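Local structure of 2-hydroxyisobutyryl-CoA synthetase (Aquincola tertiaricarbonis, 6HDY) at residues S384-D387 and A388-Q392; A461-D464 and F465-R469. The protein is a CoA synthetase of the AMP-binding enzyme (ANL) clan, with a large N-terminal portion and a smaller C-terminal domain. One frame throughout, in Å; residues are numbered along the deposited sequence.

Overall arrangement
Contact 1 (S384-D387 with A388-Q392) and contact 2 (A461-D464 with F465-R469) follow one another along the chain, both within the C-terminal domain of this AMP-binding enzyme, and their centres lie about 15 Å apart. Contact 1 is internal to helix 383-391, which packs on strand 399-403. Contact 2 is a loop between strands 450-454 and 470-471, and the latter strand runs parallel to 399-403 in the same mixed sheet. The two meet directly in a long, weak ion pair, D387 OD1 to R469 NH1 at 3.5 Å. Helix and loop are thus neighbours in the small domain, both touching strand 399-403, and the loop sends K466 to the bound 8LQ.

Contact 1 of 2, residues S384-D387 and A388-Q392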
loop_
_atom_site.group_PDB
_atom_site.type_symbol
_atom_site.label_atom_id
_atom_site.label_comp_id
_atom_site.label_asym_id
_atom_site.label_seq_id
_atom_site.Cartn_x
_atom_site.Cartn_y
_atom_site.Cartn_z
ATOM N N SER A 384 19.140 -10.193 18.937
ATOM C CA SER A 384 18.151 -9.593 19.833
ATOM C C SER A 384 18.655 -9.442 21.278
ATOM O O SER A 384 18.144 -8.581 22.009
ATOM C CB SER A 384 16.829 -10.356 19.792
ATOM O OG SER A 384 16.993 -11.669 20.301
ATOM N N GLU A 385 19.633 -10.282 21.693
ATOM C CA GLU A 385 20.217 -10.236 23.051
ATOM C C GLU A 385 21.093 -8.981 23.208
ATOM O O GLU A 385 21.058 -8.336 24.252
ATOM C CB GLU A 385 21.014 -11.508 23.356
ATOM C CG GLU A 385 20.173 -12.781 23.406
ATOM C CD GLU A 385 20.959 -14.083 23.442
ATOM O OE1 GLU A 385 21.951 -14.204 22.690
ATOM O OE2 GLU A 385 20.563 -14.996 24.202
ATOM N N ILE A 386 21.813 -8.609 22.126
ATOM C CA ILE A 386 22.660 -7.414 22.022
ATOM C C ILE A 386 21.779 -6.162 21.997
ATOM O O ILE A 386 22.058 -5.202 22.719
ATOM C CB ILE A 386 23.617 -7.517 20.803
ATOM C CG1 ILE A 386 24.687 -8.603 21.056
ATOM C CG2 ILE A 386 24.257 -6.156 20.444
ATOM C CD1 ILE A 386 25.239 -9.240 19.827
ATOM N N ASP A 387 20.701 -6.193 21.177
ATOM C CA ASP A 387 19.728 -5.115 21.061
ATOM C C ASP A 387 19.109 -4.831 22.423
ATOM O O ASP A 387 19.037 -3.670 22.803
ATOM C CB ASP A 387 18.632 -5.488 20.042
ATOM C CG ASP A 387 17.711 -4.350 19.659
ATOM O OD1 ASP A 387 18.210 -3.218 19.485
ATOM O OD2 ASP A 387 16.501 -4.599 19.483
ATOM N N ALA A 388 18.704 -5.891 23.172
ATOM C CA ALA A 388 18.111 -5.802 24.502
ATOM C C ALA A 388 19.055 -5.163 25.527
ATOM O O ALA A 388 18.624 -4.275 26.266
ATOM C CB ALA A 388 17.677 -7.179 24.985
ATOM N N ALA A 389 20.339 -5.599 25.558
ATOM C CA ALA A 389 21.328 -5.097 26.517
ATOM C C ALA A 389 21.631 -3.622 26.280
ATOM O O ALA A 389 21.660 -2.853 27.243
ATOM C CB ALA A 389 22.604 -5.921 26.446
ATOM N N LEU A 390 21.794 -3.218 25.002
ATOM C CA LEU A 390 22.078 -1.827 24.647
ATOM C C LEU A 390 20.927 -0.860 24.936
ATOM O O LEU A 390 21.176 0.248 25.420
ATOM C CB LEU A 390 22.507 -1.698 23.185
ATOM C CG LEU A 390 23.867 -2.253 22.787
ATOM C CD1 LEU A 390 24.089 -2.024 21.346
ATOM C CD2 LEU A 390 25.013 -1.576 23.553
ATOM N N ASN A 391 19.670 -1.286 24.648
ATOM C CA ASN A 391 18.468 -0.480 24.837
ATOM C C ASN A 391 18.151 -0.233 26.308
ATOM O O ASN A 391 17.365 0.658 26.616
ATOM C CB ASN A 391 17.250 -1.069 24.069
ATOM C CG ASN A 391 17.209 -0.646 22.619
ATOM O OD1 ASN A 391 16.656 0.406 22.268
ATOM N ND2 ASN A 391 17.847 -1.420 21.742
ATOM N N GLN A 392 18.779 -1.000 27.209
ATOM C CA GLN A 392 18.596 -0.862 28.656
ATOM C C GLN A 392 19.630 0.086 29.278
ATOM O O GLN A 392 19.731 0.182 30.506
ATOM C CB GLN A 392 18.558 -2.238 29.344
ATOM C CG GLN A 392 17.172 -2.861 29.276
ATOM C CD GLN A 392 17.082 -4.242 29.868
ATOM O OE1 GLN A 392 17.863 -5.147 29.537
ATOM N NE2 GLN A 392 16.070 -4.454 30.706
#
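N391 folds its side-chain amide back onto D387, one helical turn earlier, and this corner is the tight part of the contact. Its ND2 donates to the D387 carbonyl O at 2.8 Å, nearly straight at 172°, and that oxygen lies in the amide plane, which limits how the amide can turn. The backbone N of N391 reaches the same D387 O at 3.1 Å from the opposite face of the carbonyl, so two donors hold one acceptor. The D387 carboxylate stands almost perpendicular to the amide, the planes 84° apart. With D387 CG anti to the backbone N (chi1 -170°), OD1 comes within 2.9 Å of N391 ND2. The weak pairing with R469 would probably help a little to keep this carboxylate ionised.

The apolar flank is buried but less intimate. There I386 CG2 approaches L390 CD1 at 4.2 Å, while the L390 N to I386 O bond of 3.0 Å keeps the two side chains on the same flank; L390 CG also rests 3.5 Å from I386 O. S384 and E385, partly exposed, form the more open side with the exposed Q392; S384 OG and E385 OE1 are nonetheless hydrogen-bonded, to F367 O and Y382 N respectively. The backbone N of Q392 makes merely weak bonds to A388 O and A389 O.

Regular i to i+4 backbone bonds, such as A388 N to S384 O at 3.0 Å, run through most of helix 383-391 to its C-terminal end. I386 and L390 face strands 399-403 and 413-419, helix 428-446 covers A389 and L390, and V260 of helix 258-268 meets D387 and N391.

Contact 2 of 2, residues A461-D464 and F465-R469; sequences ARTD and FKARR. With 8LQ ([[(2~{R},3~{S},4~{R},5~{R})-5-(6-aminopurin-9-yl)-3,4-bis(oxidanyl)oxolan-2-yl]methoxy-oxidanyl-phosphoryl] (3~{S})-3-oxidanylbutanoate), chain C.
T463 OG1 accepts the backbone N-H of F465 at 2.9 Å, with an N-H...O angle of 158°. This two-residue span, side-chain oxygen to the amide two positions on, is an ST turn. OG1 can serve because it lies anti to the T463 backbone N (chi1 -177°), beside the carbonyl carbon; CG2 meanwhile packs 3.8 Å from K466 O.

Beyond the turn, K466 runs out extended, and its NZ donates to 8LQ OAH at 2.8 Å and OAC at 3.0 Å, touching O5' as well. A lysine on a C-terminal loop reaching into the main pocket is consistent with the signature lysine of the C-terminal domain in the ANL superfamily. The shaft is guided by F465, whose ring carries K466 CG 3.8 Å above its centre, and by Y175, which meets that ring edge-to-face.

Further out, A467 CB lies 3.4 Å above the plane of the R469 guanidinium, offset toward its rim, and R469 forms a salt bridge with E399 of strand 399-403. Across the domain boundary, D464 OD2 takes the N-H of G198, F465 O pairs with T221 OG1, and A467 N binds E252 OE1.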
loop_
_atom_site.group_PDB
_atom_site.type_symbol
_atom_site.label_atom_id
_atom_site.label_comp_id
_atom_site.label_asym_id
_atom_site.label_seq_id
_atom_site.Cartn_x
_atom_site.Cartn_y
_atom_site.Cartn_z
ATOM N N ALA A 461 21.798 4.196 9.487
ATOM C CA ALA A 461 20.500 4.233 8.820
ATOM C C ALA A 461 19.412 3.570 9.667
ATOM O O ALA A 461 19.591 2.458 10.190
ATOM C CB ALA A 461 20.586 3.553 7.458
ATOM N N ARG A 462 18.308 4.306 9.848
ATOM C CA ARG A 462 17.099 3.832 10.522
ATOM C C ARG A 462 16.232 3.175 9.408
ATOM O O ARG A 462 16.560 3.303 8.217
ATOM C CB ARG A 462 16.325 5.009 11.185
ATOM C CG ARG A 462 17.112 5.950 12.141
ATOM C CD ARG A 462 17.992 5.237 13.136
ATOM N NE ARG A 462 18.248 5.993 14.361
ATOM C CZ ARG A 462 19.450 6.399 14.773
ATOM N NH1 ARG A 462 20.528 6.183 14.023
ATOM N NH2 ARG A 462 19.583 7.031 15.929
ATOM N N THR A 463 15.148 2.473 9.786
ATOM C CA THR A 463 14.231 1.812 8.840
ATOM C C THR A 463 12.766 1.870 9.291
ATOM O O THR A 463 12.488 1.891 10.497
ATOM C CB THR A 463 14.662 0.340 8.524
ATOM O OG1 THR A 463 13.767 -0.216 7.542
ATOM C CG2 THR A 463 14.682 -0.566 9.762
ATOM N N ASP A 464 11.848 1.825 8.296
ATOM C CA ASP A 464 10.404 1.731 8.477
ATOM C C ASP A 464 9.932 0.272 8.322
ATOM O O ASP A 464 8.728 -0.001 8.378
ATOM C CB ASP A 464 9.641 2.661 7.519
ATOM C CG ASP A 464 9.930 2.530 6.044
ATOM O OD1 ASP A 464 10.461 1.468 5.626
ATOM O OD2 ASP A 464 9.629 3.482 5.303
ATOM N N PHE A 465 10.912 -0.655 8.123
ATOM C CA PHE A 465 10.731 -2.095 7.960
ATOM C C PHE A 465 11.514 -2.873 9.043
ATOM O O PHE A 465 11.458 -2.474 10.206
ATOM C CB PHE A 465 11.065 -2.550 6.521
ATOM C CG PHE A 465 10.480 -3.897 6.128
ATOM C CD1 PHE A 465 9.139 -4.188 6.363
ATOM C CD2 PHE A 465 11.270 -4.868 5.521
ATOM C CE1 PHE A 465 8.602 -5.428 6.002
ATOM C CE2 PHE A 465 10.741 -6.124 5.194
ATOM C CZ PHE A 465 9.403 -6.385 5.414
ATOM N N LYS A 466 12.190 -3.982 8.685
ATOM C CA LYS A 466 12.912 -4.821 9.632
ATOM C C LYS A 466 14.363 -4.382 9.759
ATOM O O LYS A 466 15.047 -4.182 8.753
ATOM C CB LYS A 466 12.842 -6.304 9.217
ATOM C CG LYS A 466 11.429 -6.809 8.940
ATOM C CD LYS A 466 11.423 -8.256 8.429
ATOM C CE LYS A 466 10.000 -8.712 8.120
ATOM N NZ LYS A 466 9.919 -10.190 7.969
ATOM N N ALA A 467 14.834 -4.250 10.991
ATOM C CA ALA A 467 16.210 -3.855 11.262
ATOM C C ALA A 467 17.208 -5.000 10.939
ATOM O O ALA A 467 17.104 -6.097 11.495
ATOM C CB ALA A 467 16.347 -3.413 12.712
ATOM N N ARG A 468 18.158 -4.734 10.022
ATOM C CA ARG A 468 19.203 -5.696 9.635
ATOM C C ARG A 468 20.510 -5.176 10.241
ATOM O O ARG A 468 21.217 -4.368 9.625
ATOM C CB ARG A 468 19.296 -5.870 8.102
ATOM C CG ARG A 468 17.959 -5.945 7.337
ATOM C CD ARG A 468 17.209 -7.262 7.492
ATOM N NE ARG A 468 16.086 -7.344 6.550
ATOM C CZ ARG A 468 15.089 -8.226 6.624
ATOM N NH1 ARG A 468 15.045 -9.110 7.614
ATOM N NH2 ARG A 468 14.124 -8.221 5.715
ATOM N N ARG A 469 20.776 -5.576 11.490
ATOM C CA ARG A 469 21.926 -5.059 12.253
ATOM C C ARG A 469 23.192 -5.896 12.138
ATOM O O ARG A 469 24.254 -5.425 12.536
ATOM C CB ARG A 469 21.558 -4.822 13.731
ATOM C CG ARG A 469 20.577 -3.670 13.859
ATOM C CD ARG A 469 20.354 -3.221 15.283
ATOM N NE ARG A 469 19.411 -2.101 15.307
ATOM C CZ ARG A 469 18.126 -2.203 15.619
ATOM N NH1 ARG A 469 17.616 -3.368 15.995
ATOM N NH2 ARG A 469 17.341 -1.137 15.576
HETATM N N9 8LQ C . 9.051 -12.328 13.055
HETATM C C8 8LQ C . 7.831 -11.949 12.643
HETATM N N7 8LQ C . 7.141 -11.518 13.693
HETATM C C5 8LQ C . 7.925 -11.650 14.777
HETATM C C6 8LQ C . 7.769 -11.327 16.080
HETATM N N6 8LQ C . 6.609 -10.822 16.468
HETATM N N1 8LQ C . 8.742 -11.541 16.986
HETATM C C2 8LQ C . 9.972 -12.073 16.590
HETATM N N3 8LQ C . 10.137 -12.328 15.237
HETATM C C4 8LQ C . 9.111 -12.146 14.372
HETATM C CAA 8LQ C . 3.686 -10.903 7.948
HETATM C CAZ 8LQ C . 4.071 -10.697 9.437
HETATM O OAE 8LQ C . 4.527 -9.361 9.632
HETATM C CAL 8LQ C . 5.177 -11.665 9.900
HETATM C CAS 8LQ C . 6.414 -11.550 8.999
HETATM O OAC 8LQ C . 7.195 -10.614 9.147
HETATM O OAQ 8LQ C . 6.509 -12.502 8.002
HETATM P PBC 8LQ C . 7.842 -12.742 7.151
HETATM O OAH 8LQ C . 8.050 -11.389 6.346
HETATM O OAD 8LQ C . 7.772 -13.924 6.274
HETATM O "O5'" 8LQ C . 8.968 -12.945 8.241
HETATM C "C5'" 8LQ C . 8.730 -13.947 9.227
HETATM C "C4'" 8LQ C . 9.881 -13.979 10.200
HETATM O "O4'" 8LQ C . 10.008 -12.680 10.838
HETATM C "C3'" 8LQ C . 9.516 -14.912 11.274
HETATM O "O3'" 8LQ C . 9.871 -16.274 10.901
HETATM C "C2'" 8LQ C . 10.366 -14.374 12.426
HETATM O "O2'" 8LQ C . 11.796 -14.725 12.257
HETATM C "C1'" 8LQ C . 10.186 -12.884 12.247
#